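Local coordinates for protein translation initiation factor eIF2B subunit gamma (Schizosaccharomyces pombe, PDB 5B04) that serves as a subunit of eIF2B, the complex that catalyses the exchange of GDP for GTP on the gamma subunit of initiation factor eIF2, at residues K338-Q343 and D359-E364; K375-G380 and V389-S394; D398-E403 and C411-G416. The protein carries 3 engineered substitutions. One frame throughout, in Å; residues are numbered along the deposited sequence.

Contact 1: residues K338-Q343 and D359-E364; sequences KLTPEQ and DCMVNE
Met361 lays its thioether end over Leu339, Thr340 and Glu342, three residues of the loop that follows helix 332-338. Its chain is extended as far as SD but then bends at the sulfur (chi3 90°), which turns CE toward the carboxylate of Glu342. The two side chains cross at about a right angle, with OE2 as the carboxylate atom nearest to CE; their modelled separation is too short to be trusted at this resolution. SD is the atom shared by the other two neighbours: it lies 4.4 Å from Leu339 CD2 and 4.4 Å from Thr340 OG1. On the far branch of the threonine, CG2 packs 3.9 Å from the backbone O of Asp359. Beyond these residues, Leu339 rests on Ile67 and Met361 touches Asn69, so the contact sits where the first coil of the left-handed beta-helix meets the nucleotidyltransferase-like part of the chain; Met361 also touches Ile378 on the next coil. With no polar bond between the segments, this packing round one methionine, its methyl beside the Glu342 carboxylate, has little directional preference and probably adds only modestly to holding the loop on the coil.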
loop_
_atom_site.group_PDB
_atom_site.type_symbol
_atom_site.label_atom_id
_atom_site.label_comp_id
_atom_site.label_asym_id
_atom_site.label_seq_id
_atom_site.Cartn_x
_atom_site.Cartn_y
_atom_site.Cartn_z
ATOM N N LYS E 338 -62.893 2.486 -24.389
ATOM C CA LYS E 338 -61.584 2.394 -23.752
ATOM C C LYS E 338 -60.661 3.525 -24.200
ATOM O O LYS E 338 -59.645 3.797 -23.562
ATOM C CB LYS E 338 -60.943 1.035 -24.057
ATOM C CG LYS E 338 -59.729 0.695 -23.206
ATOM C CD LYS E 338 -60.101 0.556 -21.738
ATOM C CE LYS E 338 -58.868 0.341 -20.874
ATOM N NZ LYS E 338 -58.114 -0.883 -21.267
ATOM N N LEU E 339 -61.025 4.196 -25.288
ATOM C CA LEU E 339 -60.118 5.149 -25.910
ATOM C C LEU E 339 -60.344 6.575 -25.402
ATOM O O LEU E 339 -59.744 7.526 -25.900
ATOM C CB LEU E 339 -60.251 5.070 -27.440
ATOM C CG LEU E 339 -59.488 6.018 -28.370
ATOM C CD1 LEU E 339 -58.999 5.264 -29.579
ATOM C CD2 LEU E 339 -60.365 7.178 -28.801
ATOM N N THR E 340 -61.131 6.755 -24.352
ATOM C CA THR E 340 -61.263 8.122 -23.852
ATOM C C THR E 340 -60.347 8.476 -22.648
ATOM O O THR E 340 -60.834 8.663 -21.527
ATOM C CB THR E 340 -62.753 8.429 -23.489
ATOM O OG1 THR E 340 -63.614 7.950 -24.530
ATOM C CG2 THR E 340 -62.979 9.929 -23.321
ATOM N N PRO E 341 -59.006 8.493 -22.864
ATOM C CA PRO E 341 -57.948 9.303 -22.234
ATOM C C PRO E 341 -57.932 10.802 -22.606
ATOM O O PRO E 341 -56.846 11.324 -22.846
ATOM C CB PRO E 341 -56.644 8.653 -22.781
ATOM C CG PRO E 341 -57.067 7.351 -23.463
ATOM C CD PRO E 341 -58.481 7.124 -23.038
ATOM N N GLU E 342 -59.069 11.492 -22.641
ATOM C CA GLU E 342 -59.057 12.927 -22.971
ATOM C C GLU E 342 -59.862 13.757 -21.976
ATOM O O GLU E 342 -60.780 13.249 -21.328
ATOM C CB GLU E 342 -59.578 13.163 -24.393
ATOM C CG GLU E 342 -58.791 12.437 -25.474
ATOM C CD GLU E 342 -59.315 11.035 -25.730
ATOM O OE1 GLU E 342 -58.556 10.061 -25.545
ATOM O OE2 GLU E 342 -60.498 10.910 -26.112
ATOM N N GLN E 343 -59.509 15.035 -21.869
ATOM C CA GLN E 343 -60.151 15.951 -20.939
ATOM C C GLN E 343 -61.005 16.948 -21.712
ATOM O O GLN E 343 -62.223 16.793 -21.799
ATOM C CB GLN E 343 -59.106 16.681 -20.084
ATOM C CG GLN E 343 -58.590 15.875 -18.894
ATOM C CD GLN E 343 -57.982 14.537 -19.290
ATOM O OE1 GLN E 343 -57.211 14.447 -20.245
ATOM N NE2 GLN E 343 -58.340 13.488 -18.558
ATOM N N ASP E 359 -67.983 14.622 -21.190
ATOM C CA ASP E 359 -67.206 13.420 -20.877
ATOM C C ASP E 359 -67.060 12.485 -22.091
ATOM O O ASP E 359 -66.283 11.529 -22.063
ATOM C CB ASP E 359 -67.843 12.695 -19.673
ATOM C CG ASP E 359 -67.321 11.287 -19.477
ATOM O OD1 ASP E 359 -66.326 11.115 -18.741
ATOM O OD2 ASP E 359 -67.916 10.349 -20.048
ATOM N N CYS E 360 -67.771 12.792 -23.172
ATOM C CA CYS E 360 -67.765 11.931 -24.350
ATOM C C CYS E 360 -67.476 12.702 -25.639
ATOM O O CYS E 360 -67.402 13.929 -25.632
ATOM C CB CYS E 360 -69.099 11.196 -24.461
ATOM S SG CYS E 360 -70.560 12.252 -24.329
ATOM N N MET E 361 -67.316 11.989 -26.737
ATOM C CA MET E 361 -66.833 12.601 -27.944
ATOM C C MET E 361 -67.892 12.766 -28.996
ATOM O O MET E 361 -68.641 11.863 -29.285
ATOM C CB MET E 361 -65.698 11.785 -28.529
ATOM C CG MET E 361 -64.882 11.029 -27.517
ATOM S SD MET E 361 -63.610 10.117 -28.365
ATOM C CE MET E 361 -62.337 11.346 -28.341
ATOM N N VAL E 362 -67.943 13.956 -29.556
ATOM C CA VAL E 362 -68.843 14.277 -30.628
ATOM C C VAL E 362 -68.038 14.984 -31.690
ATOM O O VAL E 362 -67.240 15.841 -31.375
ATOM C CB VAL E 362 -69.886 15.239 -30.110
ATOM C CG1 VAL E 362 -69.190 16.386 -29.416
ATOM C CG2 VAL E 362 -70.755 15.732 -31.238
ATOM N N ASN E 363 -68.244 14.643 -32.949
ATOM C CA ASN E 363 -67.403 15.188 -34.005
ATOM C C ASN E 363 -67.848 16.484 -34.617
ATOM O O ASN E 363 -68.692 17.162 -34.080
ATOM C CB ASN E 363 -67.128 14.180 -35.100
ATOM C CG ASN E 363 -65.686 14.192 -35.525
ATOM O OD1 ASN E 363 -64.909 15.014 -35.076
ATOM N ND2 ASN E 363 -65.325 13.278 -36.390
ATOM N N GLU E 364 -67.209 16.837 -35.722
ATOM C CA GLU E 364 -67.468 18.070 -36.448
ATOM C C GLU E 364 -68.754 18.156 -37.257
ATOM O O GLU E 364 -69.316 17.159 -37.687
ATOM C CB GLU E 364 -66.298 18.367 -37.358
ATOM C CG GLU E 364 -64.963 18.241 -36.664
ATOM C CD GLU E 364 -63.818 18.165 -37.640
ATOM O OE1 GLU E 364 -64.028 18.482 -38.825
ATOM O OE2 GLU E 364 -62.711 17.779 -37.220
#

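Contact 2: residues K375-G380 and V389-S394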
loop_
_atom_site.group_PDB
_atom_site.type_symbol
_atom_site.label_atom_id
_atom_site.label_comp_id
_atom_site.label_asym_id
_atom_site.label_seq_id
_atom_site.Cartn_x
_atom_site.Cartn_y
_atom_site.Cartn_z
ATOM N N LYS E 375 -75.074 11.293 -22.930
ATOM C CA LYS E 375 -74.284 10.803 -21.808
ATOM C C LYS E 375 -73.473 9.573 -22.199
ATOM O O LYS E 375 -74.036 8.575 -22.645
ATOM C CB LYS E 375 -75.200 10.471 -20.628
ATOM C CG LYS E 375 -74.495 9.847 -19.436
ATOM C CD LYS E 375 -75.244 8.615 -18.942
ATOM C CE LYS E 375 -76.730 8.892 -18.773
ATOM N NZ LYS E 375 -77.480 7.685 -18.324
ATOM N N LYS E 376 -72.155 9.655 -22.033
ATOM C CA LYS E 376 -71.260 8.530 -22.301
ATOM C C LYS E 376 -71.433 7.966 -23.712
ATOM O O LYS E 376 -71.783 6.801 -23.872
ATOM C CB LYS E 376 -71.490 7.414 -21.275
ATOM C CG LYS E 376 -71.143 7.788 -19.842
ATOM C CD LYS E 376 -71.701 6.767 -18.858
ATOM C CE LYS E 376 -71.174 7.004 -17.450
ATOM N NZ LYS E 376 -72.040 6.374 -16.413
ATOM N N SER E 377 -71.191 8.784 -24.732
ATOM C CA SER E 377 -71.418 8.340 -26.106
ATOM C C SER E 377 -70.543 9.037 -27.149
ATOM O O SER E 377 -70.304 10.240 -27.077
ATOM C CB SER E 377 -72.891 8.530 -26.475
ATOM O OG SER E 377 -73.704 7.574 -25.818
ATOM N N ILE E 378 -70.088 8.268 -28.133
ATOM C CA ILE E 378 -69.258 8.803 -29.207
ATOM C C ILE E 378 -70.112 9.115 -30.434
ATOM O O ILE E 378 -70.815 8.244 -30.949
ATOM C CB ILE E 378 -68.122 7.828 -29.595
ATOM C CG1 ILE E 378 -66.994 7.866 -28.558
ATOM C CG2 ILE E 378 -67.560 8.177 -30.965
ATOM C CD1 ILE E 378 -67.292 7.133 -27.262
ATOM N N ILE E 379 -70.052 10.361 -30.894
ATOM C CA ILE E 379 -70.861 10.802 -32.026
ATOM C C ILE E 379 -69.991 11.206 -33.215
ATOM O O ILE E 379 -69.027 11.956 -33.066
ATOM C CB ILE E 379 -71.769 11.984 -31.637
ATOM C CG1 ILE E 379 -72.604 11.626 -30.405
ATOM C CG2 ILE E 379 -72.667 12.380 -32.800
ATOM C CD1 ILE E 379 -73.622 12.678 -30.025
ATOM N N GLY E 380 -70.348 10.707 -34.396
ATOM C CA GLY E 380 -69.578 10.947 -35.603
ATOM C C GLY E 380 -69.657 12.363 -36.145
ATOM O O GLY E 380 -69.956 13.307 -35.414
ATOM N N VAL E 389 -83.897 14.279 -27.012
ATOM C CA VAL E 389 -83.496 12.870 -27.102
ATOM C C VAL E 389 -82.418 12.489 -26.076
ATOM O O VAL E 389 -81.621 13.328 -25.674
ATOM C CB VAL E 389 -83.025 12.540 -28.549
ATOM C CG1 VAL E 389 -84.147 12.669 -29.567
ATOM C CG2 VAL E 389 -81.845 13.409 -28.936
ATOM N N VAL E 390 -82.393 11.239 -25.624
ATOM C CA VAL E 390 -81.283 10.803 -24.781
ATOM C C VAL E 390 -80.432 9.732 -25.464
ATOM O O VAL E 390 -80.956 8.757 -26.002
ATOM C CB VAL E 390 -81.868 10.239 -23.473
ATOM C CG1 VAL E 390 -80.794 9.507 -22.683
ATOM C CG2 VAL E 390 -82.473 11.362 -22.643
ATOM N N VAL E 391 -79.116 9.935 -25.452
ATOM C CA VAL E 391 -78.174 8.966 -26.007
ATOM C C VAL E 391 -77.187 8.509 -24.936
ATOM O O VAL E 391 -76.367 9.297 -24.464
ATOM C CB VAL E 391 -77.391 9.551 -27.200
ATOM C CG1 VAL E 391 -76.523 8.480 -27.839
ATOM C CG2 VAL E 391 -78.340 10.141 -28.225
ATOM N N SER E 392 -77.263 7.236 -24.556
ATOM C CA SER E 392 -76.421 6.713 -23.482
ATOM C C SER E 392 -75.681 5.436 -23.878
ATOM O O SER E 392 -76.257 4.542 -24.501
ATOM C CB SER E 392 -77.261 6.456 -22.230
ATOM O OG SER E 392 -76.437 6.162 -21.116
ATOM N N ASN E 393 -74.405 5.364 -23.495
ATOM C CA ASN E 393 -73.527 4.235 -23.816
ATOM C C ASN E 393 -73.585 3.826 -25.281
ATOM O O ASN E 393 -73.481 2.646 -25.611
ATOM C CB ASN E 393 -73.856 3.029 -22.933
ATOM C CG ASN E 393 -73.040 3.006 -21.655
ATOM O OD1 ASN E 393 -72.107 3.791 -21.488
ATOM N ND2 ASN E 393 -73.381 2.097 -20.750
ATOM N N SER E 394 -73.740 4.810 -26.159
ATOM C CA SER E 394 -73.914 4.529 -27.575
ATOM C C SER E 394 -72.770 5.063 -28.423
ATOM O O SER E 394 -71.959 5.865 -27.966
ATOM C CB SER E 394 -75.240 5.108 -28.068
ATOM O OG SER E 394 -76.336 4.427 -27.486
#
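Two successive coils of the left-handed parallel beta-helix meet here, at the end of one strand pair and around the corner that follows it. Lys375 pairs in parallel with Ser392: its N donates to Val391 O at 2.8 Å, while its O receives a weak bond from Asn393 N. On the outer face, the lysine chain bends at chi2 and chi3 so that its CD, CE and NZ pass beside the serine hydroxyl, leaving NZ 3.3 Å from Ser392 OG in another weak bond. Lys376 and Asn393 turn the corner with positive phi; their side chains lie side by side and point the same way, Lys376 CB 3.7 Å from Asn393 OD1. Ser377 faces the next coil, and its OG accepts the N-H of Ser394 at 2.8 Å in a fairly straight bond (162°). Past the corner, Ile378 N donates to Ser394 O at 3.1 Å. Ser394 OG accepts the N-H of Cys411 one coil on and donates its own proton to Ser392 O, from above that carbonyl's plane. Serine hydroxyls thus bridge backbones at equivalent corners, in the regular stacking of coils typical of hexapeptide-repeat beta-helices.

Contact 3: residues D398-E403 and C411-G416; sequences DNIVVE and CIVASG
Ile400 meets the corner of the next coil, 413-416, with both branches of its side chain, inside the left-handed beta-helix of the subunit. From CB, which points toward that coil, the chain divides. The CG2 methyl stands anti to the carbonyl carbon of Ile400 and lies against backbone, 3.2 Å from both Ala414 O and Gly416 N. The other branch leaves through CG1, placed between the backbone N and the carbonyl carbon (chi1 70°), and continues extended, so that CD1 is carried along to Val413. There the two side chains meet obliquely, CD1 3.5 Å from Val413 CG1. One branch therefore lies against the peptide groups of the corner and the other joins the apolar interior, where Ile400 also touches Cys383 of the preceding coil. Cutting Ile400 back to an alanine would remove both branches and would probably open a gap beside Val413 CG1, leaving the peptide groups of Ala414 and Gly416 without the CG2 methyl against them.

The polar half of the contact gathers round the carbonyl of Asp398. Its O receives the hydroxyl of Ser415, whose OG is turned anti to the serine's backbone N; the modelled bond is very short, and its exact length is doubtful at this resolution. The same O takes a weak bond from Gly416 N at 3.3 Å. That N-H is shared with the side chain of Asn399, as OD1 also lies 3.3 Å away but at a poor angle of 123°, again a weak bond. Asn399 and Gly416 both have positive phi where the chain turns, which glycine takes up readily and asparagine tolerates better than most residues. The closing touch between these corners is a CA-H...O contact: Gly416 CA stands 3.5 Å from Asn399 O.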
loop_
_atom_site.group_PDB
_atom_site.type_symbol
_atom_site.label_atom_id
_atom_site.label_comp_id
_atom_site.label_asym_id
_atom_site.label_seq_id
_atom_site.Cartn_x
_atom_site.Cartn_y
_atom_site.Cartn_z
ATOM N N ASP E 398 -70.616 8.736 -38.663
ATOM C CA ASP E 398 -70.753 9.971 -39.401
ATOM C C ASP E 398 -72.141 10.220 -39.936
ATOM O O ASP E 398 -72.833 9.303 -40.340
ATOM C CB ASP E 398 -69.800 9.960 -40.579
ATOM C CG ASP E 398 -68.481 9.387 -40.234
ATOM O OD1 ASP E 398 -67.783 10.009 -39.429
ATOM O OD2 ASP E 398 -68.145 8.321 -40.766
ATOM N N ASN E 399 -72.538 11.482 -39.926
ATOM C CA ASN E 399 -73.686 11.953 -40.684
ATOM C C ASN E 399 -74.961 11.150 -40.533
ATOM O O ASN E 399 -75.550 10.690 -41.497
ATOM C CB ASN E 399 -73.347 12.261 -42.140
ATOM C CG ASN E 399 -72.910 11.053 -42.907
ATOM O OD1 ASN E 399 -73.437 9.967 -42.727
ATOM N ND2 ASN E 399 -71.946 11.239 -43.786
ATOM N N ILE E 400 -75.360 10.958 -39.293
ATOM C CA ILE E 400 -76.654 10.351 -38.990
ATOM C C ILE E 400 -77.580 11.345 -38.283
ATOM O O ILE E 400 -77.155 12.106 -37.416
ATOM C CB ILE E 400 -76.505 9.066 -38.141
ATOM C CG1 ILE E 400 -76.038 9.379 -36.718
ATOM C CG2 ILE E 400 -75.553 8.096 -38.814
ATOM C CD1 ILE E 400 -75.963 8.157 -35.835
ATOM N N VAL E 401 -78.849 11.340 -38.675
ATOM C CA VAL E 401 -79.821 12.288 -38.142
ATOM C C VAL E 401 -80.767 11.612 -37.148
ATOM O O VAL E 401 -81.688 10.898 -37.539
ATOM C CB VAL E 401 -80.642 12.940 -39.273
ATOM C CG1 VAL E 401 -81.727 13.846 -38.702
ATOM C CG2 VAL E 401 -79.729 13.713 -40.216
ATOM N N VAL E 402 -80.530 11.848 -35.861
ATOM C CA VAL E 402 -81.319 11.237 -34.793
ATOM C C VAL E 402 -82.240 12.229 -34.097
ATOM O O VAL E 402 -81.756 13.101 -33.398
ATOM C CB VAL E 402 -80.409 10.630 -33.705
ATOM C CG1 VAL E 402 -81.244 9.962 -32.628
ATOM C CG2 VAL E 402 -79.414 9.655 -34.311
ATOM N N GLU E 403 -83.555 12.095 -34.239
ATOM C CA GLU E 403 -84.445 12.964 -33.464
ATOM C C GLU E 403 -85.662 12.378 -32.753
ATOM O O GLU E 403 -85.739 11.171 -32.523
ATOM C CB GLU E 403 -84.357 14.409 -33.976
ATOM C CG GLU E 403 -84.812 14.614 -35.404
ATOM C CD GLU E 403 -84.590 16.027 -35.881
ATOM O OE1 GLU E 403 -84.407 16.918 -35.027
ATOM O OE2 GLU E 403 -84.613 16.250 -37.110
ATOM N N CYS E 411 -76.532 1.491 -27.559
ATOM C CA CYS E 411 -76.674 1.059 -28.946
ATOM C C CYS E 411 -75.458 1.389 -29.803
ATOM O O CYS E 411 -74.621 2.205 -29.429
ATOM C CB CYS E 411 -77.917 1.693 -29.572
ATOM S SG CYS E 411 -79.477 0.956 -29.049
ATOM N N ILE E 412 -75.366 0.740 -30.957
ATOM C CA ILE E 412 -74.369 1.095 -31.956
ATOM C C ILE E 412 -75.076 1.443 -33.258
ATOM O O ILE E 412 -75.743 0.598 -33.855
ATOM C CB ILE E 412 -73.361 -0.041 -32.206
ATOM C CG1 ILE E 412 -72.690 -0.461 -30.897
ATOM C CG2 ILE E 412 -72.318 0.394 -33.225
ATOM C CD1 ILE E 412 -71.728 -1.617 -31.056
ATOM N N VAL E 413 -74.899 2.670 -33.715
ATOM C CA VAL E 413 -75.577 3.122 -34.907
ATOM C C VAL E 413 -74.623 3.419 -36.029
ATOM O O VAL E 413 -73.774 4.269 -35.907
ATOM C CB VAL E 413 -76.310 4.421 -34.622
ATOM C CG1 VAL E 413 -77.077 4.863 -35.841
ATOM C CG2 VAL E 413 -77.242 4.247 -33.449
ATOM N N ALA E 414 -74.828 2.757 -37.153
ATOM C CA ALA E 414 -73.962 2.884 -38.306
ATOM C C ALA E 414 -74.120 4.206 -39.004
ATOM O O ALA E 414 -75.045 4.927 -38.715
ATOM C CB ALA E 414 -74.266 1.794 -39.301
ATOM N N SER E 415 -73.183 4.566 -39.872
ATOM C CA SER E 415 -73.288 5.845 -40.566
ATOM C C SER E 415 -74.385 5.936 -41.597
ATOM O O SER E 415 -74.795 4.930 -42.157
ATOM C CB SER E 415 -71.959 6.243 -41.196
ATOM O OG SER E 415 -72.090 7.485 -41.866
ATOM N N GLY E 416 -74.863 7.151 -41.831
ATOM C CA GLY E 416 -76.004 7.398 -42.686
ATOM C C GLY E 416 -77.324 6.725 -42.373
ATOM O O GLY E 416 -78.013 6.256 -43.264
#

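Contacts 2 and 3 each join successive coils of the left-handed beta-helix and are partly buried, whereas contact 1 lies at the surface and ties the loop after helix 332-338 to the first coil. The chemistry follows this division: contact 1 is van der Waals packing of side chains, one of them against a backbone carbonyl, contact 2 is dominated by hydrogen bonds to backbone and serine atoms, and contact 3 sets a few polar links round one carbonyl beside an apolar interior pair. Met361 O and Ile379 N probably hydrogen-bond between contacts 1 and 2, while contacts 2 and 3 both reach the sheet of strands 378-379, 395-396, 412-413 and 429-430. Contacts 1 and 3 do not touch, their centres being about 17 Å apart.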